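Local coordinates for protein EccC5 (Mycobacterium xenopi RIVM700367, PDB 7B9F) that probably acts as the FtsK/SpoIIIE-family ATPase subunit that powers protein export through the mycobacterial ESX-5 type VII secretion system, at residues P26-P31 with I186-T192; A298-R304 with E341-V346; A13-K17 with A127-F132. All coordinates share one frame; numbering follows the deposited sequence.

Contact 1. Residues P26-P31 with I186-T192; sequences PLSVPP and IELEPVT
The capped amino-terminal end of helix 190-202 receives the 26-31 segment, with Leu-27 set against Glu-189 and Thr-192. Leading up to this cap, the two backbones run antiparallel and form a single bridge, in which Ser-28 and Leu-188 are a non-hydrogen-bonded pair. On one side of that pair Val-29 N donates to Glu-187 O over 2.8 Å; on the other, Glu-189 N reaches Leu-27 O at 3.4 Å, a weak bond although almost straight. Glu-189, the N-cap residue, has CG anti to its backbone N (chi1 -176°) and then bends at chi2, which turns the carboxylate back over the first turn of the helix. Its OE1 takes Thr-192 N on the syn lone pair and Thr-192 OG1 on the anti one, while OE2 accepts from Val-191 N, which comes from above the carboxylate plane. Thr-192 OG1, donating to this carboxylate, in turn accepts Leu-27 N at 3.3 Å. The methyl of the same threonine, CG2, touches Leu-27 CG at 3.8 Å. Nearby, Pro-26 CB rests on Leu-188 CD1 at 3.7 Å. At the far end the Glu-187 carboxylate lies beside the proline pair, its OE2 3.2 Å from Pro-31 CD. Met-103 of helix 97-132 packs on Leu-27, and Arg-104 of the same helix forms a salt bridge with Glu-189 OE2. The buried carboxylate is thus gripped by backbone N-H groups, a hydroxyl and an arginine; the helix start and the arginine would probably keep it ionised, and through Thr-192 OG1 it is linked to the backbone N-H of Leu-27.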
# COMPACT_ATOMS: atom_id res chain seq x y z
N PRO C 26 -43.64 -13.20 0.88
CA PRO C 26 -43.23 -13.20 -0.52
C PRO C 26 -44.41 -12.98 -1.45
O PRO C 26 -45.57 -13.16 -1.09
CB PRO C 26 -42.64 -14.60 -0.72
CG PRO C 26 -42.29 -15.04 0.63
CD PRO C 26 -43.31 -14.47 1.54
N LEU C 27 -44.09 -12.60 -2.68
CA LEU C 27 -45.12 -12.32 -3.67
C LEU C 27 -45.75 -13.61 -4.16
O LEU C 27 -45.29 -14.72 -3.88
CB LEU C 27 -44.54 -11.55 -4.84
CG LEU C 27 -43.80 -10.27 -4.48
CD1 LEU C 27 -43.30 -9.60 -5.73
CD2 LEU C 27 -44.70 -9.35 -3.69
N SER C 28 -46.84 -13.46 -4.91
CA SER C 28 -47.57 -14.58 -5.47
C SER C 28 -47.90 -14.29 -6.92
O SER C 28 -48.11 -13.14 -7.29
CB SER C 28 -48.85 -14.84 -4.69
OG SER C 28 -48.59 -14.80 -3.30
N VAL C 29 -47.95 -15.33 -7.74
CA VAL C 29 -48.23 -15.16 -9.16
C VAL C 29 -49.03 -16.36 -9.68
O VAL C 29 -48.73 -17.51 -9.32
CB VAL C 29 -46.94 -14.91 -9.95
CG1 VAL C 29 -46.02 -16.11 -9.95
CG2 VAL C 29 -47.24 -14.48 -11.37
N PRO C 30 -50.09 -16.14 -10.45
CA PRO C 30 -50.84 -17.26 -11.01
C PRO C 30 -50.16 -17.81 -12.25
O PRO C 30 -49.67 -17.04 -13.09
CB PRO C 30 -52.20 -16.64 -11.35
CG PRO C 30 -51.89 -15.21 -11.60
CD PRO C 30 -50.77 -14.85 -10.67
N PRO C 31 -50.10 -19.13 -12.40
CA PRO C 31 -49.51 -19.70 -13.61
C PRO C 31 -50.44 -19.54 -14.80
O PRO C 31 -51.67 -19.42 -14.63
CB PRO C 31 -49.32 -21.18 -13.25
CG PRO C 31 -50.35 -21.44 -12.22
CD PRO C 31 -50.50 -20.17 -11.44
N ILE C 186 -46.82 -23.53 -5.73
CA ILE C 186 -47.00 -23.27 -7.15
C ILE C 186 -47.26 -21.79 -7.42
O ILE C 186 -46.90 -21.27 -8.48
CB ILE C 186 -48.12 -24.17 -7.72
CG1 ILE C 186 -48.11 -24.13 -9.25
CG2 ILE C 186 -49.48 -23.80 -7.16
CD1 ILE C 186 -46.87 -24.74 -9.85
N GLU C 187 -47.85 -21.08 -6.46
CA GLU C 187 -48.10 -19.65 -6.62
C GLU C 187 -46.90 -18.80 -6.24
O GLU C 187 -46.90 -17.60 -6.53
CB GLU C 187 -49.30 -19.23 -5.78
CG GLU C 187 -50.63 -19.73 -6.29
CD GLU C 187 -51.11 -18.97 -7.52
OE1 GLU C 187 -50.95 -17.74 -7.54
OE2 GLU C 187 -51.63 -19.62 -8.45
N LEU C 188 -45.89 -19.39 -5.61
CA LEU C 188 -44.78 -18.62 -5.07
C LEU C 188 -43.93 -18.04 -6.20
O LEU C 188 -43.48 -18.76 -7.09
CB LEU C 188 -43.92 -19.49 -4.17
CG LEU C 188 -42.69 -18.83 -3.58
CD1 LEU C 188 -43.09 -17.59 -2.82
CD2 LEU C 188 -41.98 -19.80 -2.66
N GLU C 189 -43.72 -16.73 -6.15
CA GLU C 189 -42.90 -16.07 -7.14
C GLU C 189 -41.44 -16.47 -6.91
O GLU C 189 -41.01 -16.59 -5.76
CB GLU C 189 -43.10 -14.56 -7.04
CG GLU C 189 -42.40 -13.65 -8.04
CD GLU C 189 -40.91 -13.51 -7.83
OE1 GLU C 189 -40.48 -13.56 -6.66
OE2 GLU C 189 -40.18 -13.35 -8.82
N PRO C 190 -40.68 -16.71 -7.97
CA PRO C 190 -39.34 -17.31 -7.79
C PRO C 190 -38.35 -16.42 -7.05
O PRO C 190 -37.69 -16.90 -6.12
CB PRO C 190 -38.89 -17.58 -9.22
CG PRO C 190 -40.13 -17.72 -9.99
CD PRO C 190 -41.09 -16.75 -9.38
N VAL C 191 -38.23 -15.15 -7.44
CA VAL C 191 -37.16 -14.31 -6.92
C VAL C 191 -37.34 -14.00 -5.45
O VAL C 191 -36.41 -14.15 -4.65
CB VAL C 191 -37.04 -13.03 -7.76
CG1 VAL C 191 -36.04 -12.12 -7.15
CG2 VAL C 191 -36.56 -13.40 -9.10
N THR C 192 -38.53 -13.55 -5.06
CA THR C 192 -38.75 -13.20 -3.66
C THR C 192 -38.67 -14.43 -2.77
O THR C 192 -38.15 -14.36 -1.66
CB THR C 192 -40.10 -12.51 -3.49
OG1 THR C 192 -41.13 -13.41 -3.89
CG2 THR C 192 -40.15 -11.27 -4.34

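Contact 2. Residues A298-R304 with E341-V346; sequences AELFAGR and EGVDGV
The Phe-301 ring is met at its edge, near its own plane, by Val-343 CG1 and Val-346 CG2, while the carbonyl of Asp-344 comes in obliquely, its O atom 3.1 Å from Phe-301 CD2. The Phe-301 CB also packs on Val-343 CG1 at 3.7 Å; with CG anti to the carbonyl carbon (chi1 -68°), the ring is carried on past Val-343 to Val-346. A second flat group, the Glu-341 carboxylate, lies against the backbone of Gly-303, with Glu-341 CD 3.4 Å from Gly-303 CA. The third is the Arg-304 guanidinium, whose NH1 approaches Val-346 O obliquely at 3.6 Å. On the way there, Arg-304 CG passes 3.4 Å from Glu-341 O and its CB lies beside Asp-344 CA. One backbone hydrogen bond ties the segments: Asp-344 N donates to Ala-302 O over 2.6 Å. Val-343 to Val-346 form a type II beta turn, with Gly-345 taking the positive phi (66°) usual at its third position. Gly-345 bonds through its backbone to His-323, and Val-346 opens strand 346-350, so the contact belongs to the loops at the amino-terminal end of neighbouring parallel strands, 322-328 and 346-350, of a mixed sheet.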
# COMPACT_ATOMS: atom_id res chain seq x y z
N ALA C 298 -9.74 -31.63 48.59
CA ALA C 298 -10.62 -31.45 47.44
C ALA C 298 -11.27 -32.74 46.98
O ALA C 298 -11.82 -32.77 45.88
CB ALA C 298 -9.84 -30.83 46.28
N GLU C 299 -11.21 -33.82 47.77
CA GLU C 299 -11.75 -35.10 47.34
C GLU C 299 -12.71 -35.72 48.34
O GLU C 299 -12.99 -36.92 48.26
CB GLU C 299 -10.61 -36.08 47.04
CG GLU C 299 -9.64 -35.62 45.95
CD GLU C 299 -10.27 -35.34 44.60
OE1 GLU C 299 -11.39 -35.82 44.32
OE2 GLU C 299 -9.64 -34.62 43.80
N LEU C 300 -13.20 -34.94 49.31
CA LEU C 300 -14.24 -35.38 50.22
C LEU C 300 -15.62 -34.87 49.82
O LEU C 300 -16.58 -35.04 50.57
CB LEU C 300 -13.89 -34.96 51.65
CG LEU C 300 -13.71 -33.49 52.04
CD1 LEU C 300 -15.01 -32.76 52.38
CD2 LEU C 300 -12.73 -33.39 53.20
N PHE C 301 -15.73 -34.24 48.65
CA PHE C 301 -16.98 -33.70 48.14
C PHE C 301 -17.90 -34.83 47.68
O PHE C 301 -17.59 -36.02 47.81
CB PHE C 301 -16.70 -32.75 46.98
CG PHE C 301 -15.99 -31.48 47.36
CD1 PHE C 301 -15.90 -31.08 48.68
CD2 PHE C 301 -15.38 -30.71 46.39
CE1 PHE C 301 -15.24 -29.91 49.01
CE2 PHE C 301 -14.72 -29.54 46.72
CZ PHE C 301 -14.65 -29.14 48.03
N ALA C 302 -19.05 -34.45 47.14
CA ALA C 302 -19.98 -35.40 46.55
C ALA C 302 -19.96 -35.28 45.03
O ALA C 302 -19.24 -34.46 44.45
CB ALA C 302 -21.39 -35.17 47.09
N GLY C 303 -20.76 -36.12 44.38
CA GLY C 303 -20.98 -35.96 42.95
C GLY C 303 -21.72 -34.67 42.67
O GLY C 303 -22.47 -34.16 43.50
N ARG C 304 -21.51 -34.13 41.48
CA ARG C 304 -21.88 -32.74 41.23
C ARG C 304 -23.34 -32.59 40.85
O ARG C 304 -23.92 -33.46 40.20
CB ARG C 304 -21.03 -32.14 40.14
CG ARG C 304 -21.21 -32.78 38.82
CD ARG C 304 -20.30 -32.06 37.92
NE ARG C 304 -20.78 -30.70 37.77
CZ ARG C 304 -20.06 -29.72 37.26
NH1 ARG C 304 -18.82 -29.94 36.88
NH2 ARG C 304 -20.58 -28.50 37.15
N GLU C 341 -20.22 -39.58 37.80
CA GLU C 341 -20.84 -38.32 38.17
C GLU C 341 -19.85 -37.19 38.42
O GLU C 341 -20.28 -36.05 38.61
CB GLU C 341 -21.68 -38.52 39.43
CG GLU C 341 -20.85 -38.88 40.64
CD GLU C 341 -21.69 -39.15 41.86
OE1 GLU C 341 -22.93 -39.07 41.76
OE2 GLU C 341 -21.11 -39.42 42.93
N GLY C 342 -18.55 -37.46 38.44
CA GLY C 342 -17.62 -36.38 38.71
C GLY C 342 -17.61 -36.00 40.19
O GLY C 342 -18.07 -36.74 41.06
N VAL C 343 -17.06 -34.82 40.46
CA VAL C 343 -16.94 -34.28 41.81
C VAL C 343 -17.56 -32.90 41.83
O VAL C 343 -17.45 -32.15 40.86
CB VAL C 343 -15.47 -34.23 42.27
CG1 VAL C 343 -15.36 -33.79 43.71
CG2 VAL C 343 -14.81 -35.58 42.11
N ASP C 344 -18.24 -32.56 42.93
CA ASP C 344 -18.90 -31.27 43.05
C ASP C 344 -17.89 -30.13 43.04
O ASP C 344 -16.86 -30.19 43.71
CB ASP C 344 -19.70 -31.21 44.34
CG ASP C 344 -20.44 -29.90 44.50
OD1 ASP C 344 -20.71 -29.22 43.49
OD2 ASP C 344 -20.76 -29.55 45.65
N GLY C 345 -18.20 -29.09 42.27
CA GLY C 345 -17.39 -27.89 42.28
C GLY C 345 -16.00 -28.04 41.73
O GLY C 345 -15.15 -27.20 42.01
N VAL C 346 -15.74 -29.10 40.98
CA VAL C 346 -14.46 -29.31 40.32
C VAL C 346 -14.75 -29.70 38.88
O VAL C 346 -15.67 -30.47 38.62
CB VAL C 346 -13.62 -30.40 41.01
CG1 VAL C 346 -12.27 -30.52 40.37
CG2 VAL C 346 -13.44 -30.11 42.48

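Contact 3. Residues A13-K17 with A127-F132; sequences APVVK and ANYRWF
Trp-131 leaves the last turn of helix 97-132 with its indole swung away from the backbone N (chi1 179°), and along its length it meets Pro-14 and then Ala-13. Its CB lies 3.8 Å from Pro-14 CD, with Pro-14 CG a little farther off. At Trp-131 CG the same proline carbon, Pro-14 CD, comes to 3.4 Å, and it stays close to Trp-131 CD2. Pro-14 CD sits over the face of the Trp-131 five-membered ring, 3.6 Å from its centroid and 19° off the ring normal, which makes a CH-pi contact with the proline side chain crossing the indole at about a right angle. Farther out, Trp-131 CE2 and NE1 come under Ala-13, whose CA is 3.9 Å from NE1 and adds a second, looser CH-pi contact on that same face. In the fold this is where the ordered amino-terminal end of the chain, on its way to strand 19-22, lies over the carboxyl-terminal end of a long helix. That strand pairs in parallel with strand 174-177, and Val-16, between the two places, rests on Ser-124 and Met-125, nearly two turns earlier on the helix. Phe-132 adds to the same surface patch: Trp-131 CD1 stands 3.4 Å above the plane of the Phe-132 ring, offset toward the rim, while Phe-132 CZ touches Ala-13 CB at 3.8 Å, where that methyl sits in the notch between the meeting aromatic side chains. Arg-130 of the same turn bonds to Asn-208 O and forms a salt bridge with an acidic side chain of another protein's chain.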
# COMPACT_ATOMS: atom_id res chain seq x y z
N ALA C 13 -19.97 -1.80 30.70
CA ALA C 13 -20.17 -2.95 29.82
C ALA C 13 -21.18 -2.63 28.73
O ALA C 13 -22.23 -2.06 29.01
CB ALA C 13 -20.63 -4.14 30.61
N PRO C 14 -20.85 -2.98 27.49
CA PRO C 14 -21.78 -2.73 26.39
C PRO C 14 -23.04 -3.56 26.53
O PRO C 14 -23.04 -4.64 27.13
CB PRO C 14 -20.99 -3.14 25.15
CG PRO C 14 -19.58 -3.14 25.58
CD PRO C 14 -19.61 -3.57 27.01
N VAL C 15 -24.13 -3.04 25.98
CA VAL C 15 -25.44 -3.63 26.16
C VAL C 15 -25.93 -4.16 24.82
O VAL C 15 -25.64 -3.60 23.76
CB VAL C 15 -26.44 -2.62 26.78
CG1 VAL C 15 -26.71 -1.45 25.84
CG2 VAL C 15 -27.73 -3.30 27.21
N VAL C 16 -26.64 -5.29 24.87
CA VAL C 16 -27.26 -5.89 23.70
C VAL C 16 -28.75 -6.04 23.98
O VAL C 16 -29.16 -6.31 25.12
CB VAL C 16 -26.60 -7.24 23.33
CG1 VAL C 16 -26.86 -8.30 24.39
CG2 VAL C 16 -27.07 -7.70 21.98
N LYS C 17 -29.57 -5.76 22.98
CA LYS C 17 -31.00 -5.84 23.17
C LYS C 17 -31.62 -6.88 22.25
O LYS C 17 -31.27 -6.95 21.07
CB LYS C 17 -31.67 -4.47 22.96
CG LYS C 17 -31.59 -3.90 21.57
CD LYS C 17 -32.31 -2.57 21.49
CE LYS C 17 -31.55 -1.48 22.20
NZ LYS C 17 -30.25 -1.16 21.55
N ALA C 127 -19.71 -6.68 20.00
CA ALA C 127 -19.01 -5.82 20.96
C ALA C 127 -19.20 -6.33 22.37
O ALA C 127 -18.26 -6.30 23.17
CB ALA C 127 -19.51 -4.39 20.84
N ASN C 128 -20.39 -6.86 22.68
CA ASN C 128 -20.63 -7.39 24.01
C ASN C 128 -19.73 -8.59 24.30
O ASN C 128 -19.00 -8.60 25.29
CB ASN C 128 -22.09 -7.77 24.17
CG ASN C 128 -22.37 -8.38 25.51
OD1 ASN C 128 -22.28 -7.72 26.53
ND2 ASN C 128 -22.70 -9.66 25.52
N TYR C 129 -19.74 -9.58 23.41
CA TYR C 129 -18.93 -10.78 23.66
C TYR C 129 -17.44 -10.47 23.71
O TYR C 129 -16.74 -10.96 24.59
CB TYR C 129 -19.20 -11.85 22.61
CG TYR C 129 -20.47 -12.61 22.86
CD1 TYR C 129 -21.09 -12.55 24.08
CD2 TYR C 129 -21.03 -13.39 21.88
CE1 TYR C 129 -22.24 -13.23 24.32
CE2 TYR C 129 -22.18 -14.09 22.11
CZ TYR C 129 -22.79 -14.00 23.33
OH TYR C 129 -23.94 -14.69 23.58
N ARG C 130 -16.95 -9.64 22.79
CA ARG C 130 -15.51 -9.40 22.82
C ARG C 130 -15.12 -8.42 23.91
O ARG C 130 -13.93 -8.34 24.24
CB ARG C 130 -15.03 -8.93 21.46
CG ARG C 130 -15.16 -10.04 20.47
CD ARG C 130 -14.45 -9.76 19.18
NE ARG C 130 -14.21 -11.03 18.52
CZ ARG C 130 -15.01 -11.50 17.58
NH1 ARG C 130 -16.05 -10.80 17.18
NH2 ARG C 130 -14.75 -12.67 17.03
N TRP C 131 -16.07 -7.69 24.48
CA TRP C 131 -15.82 -7.09 25.78
C TRP C 131 -15.62 -8.17 26.82
O TRP C 131 -14.67 -8.12 27.61
CB TRP C 131 -16.99 -6.19 26.17
CG TRP C 131 -16.84 -5.55 27.50
CD1 TRP C 131 -17.27 -6.04 28.70
CD2 TRP C 131 -16.23 -4.29 27.78
NE1 TRP C 131 -16.96 -5.16 29.70
CE2 TRP C 131 -16.32 -4.08 29.17
CE3 TRP C 131 -15.61 -3.32 27.00
CZ2 TRP C 131 -15.81 -2.95 29.78
CZ3 TRP C 131 -15.11 -2.20 27.60
CH2 TRP C 131 -15.21 -2.02 28.98
N PHE C 132 -16.49 -9.17 26.82
CA PHE C 132 -16.47 -10.09 27.94
C PHE C 132 -15.47 -11.22 27.75
O PHE C 132 -15.06 -11.85 28.72
CB PHE C 132 -17.88 -10.63 28.15
CG PHE C 132 -18.77 -9.68 28.90
CD1 PHE C 132 -19.44 -8.68 28.24
CD2 PHE C 132 -18.91 -9.75 30.24
CE1 PHE C 132 -20.25 -7.80 28.91
CE2 PHE C 132 -19.72 -8.87 30.92
CZ PHE C 132 -20.38 -7.90 30.26

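How the contacts relate
Contact 1 and contact 3 interleave along the chain, in the order 13-17, 26-31, 127-132, 186-192; contact 2 follows both. Helix 97-132 links the first two: its early turns, with Met-103 and Arg-104, cover contact 1, and its last turns form contact 3, the centres lying about 41 Å apart. The 13-31 region, through strand 19-22, therefore runs alongside this helix and is held near both of its ends. Contact 2 belongs to the mixed-sheet domain, its centre about 60 Å from that of contact 1 and on the opposite side of the chain's centre; contacts 2 and 3 have centres about 33 Å apart. This is consistent with an elongated, stalk-like part that leads to a compact domain.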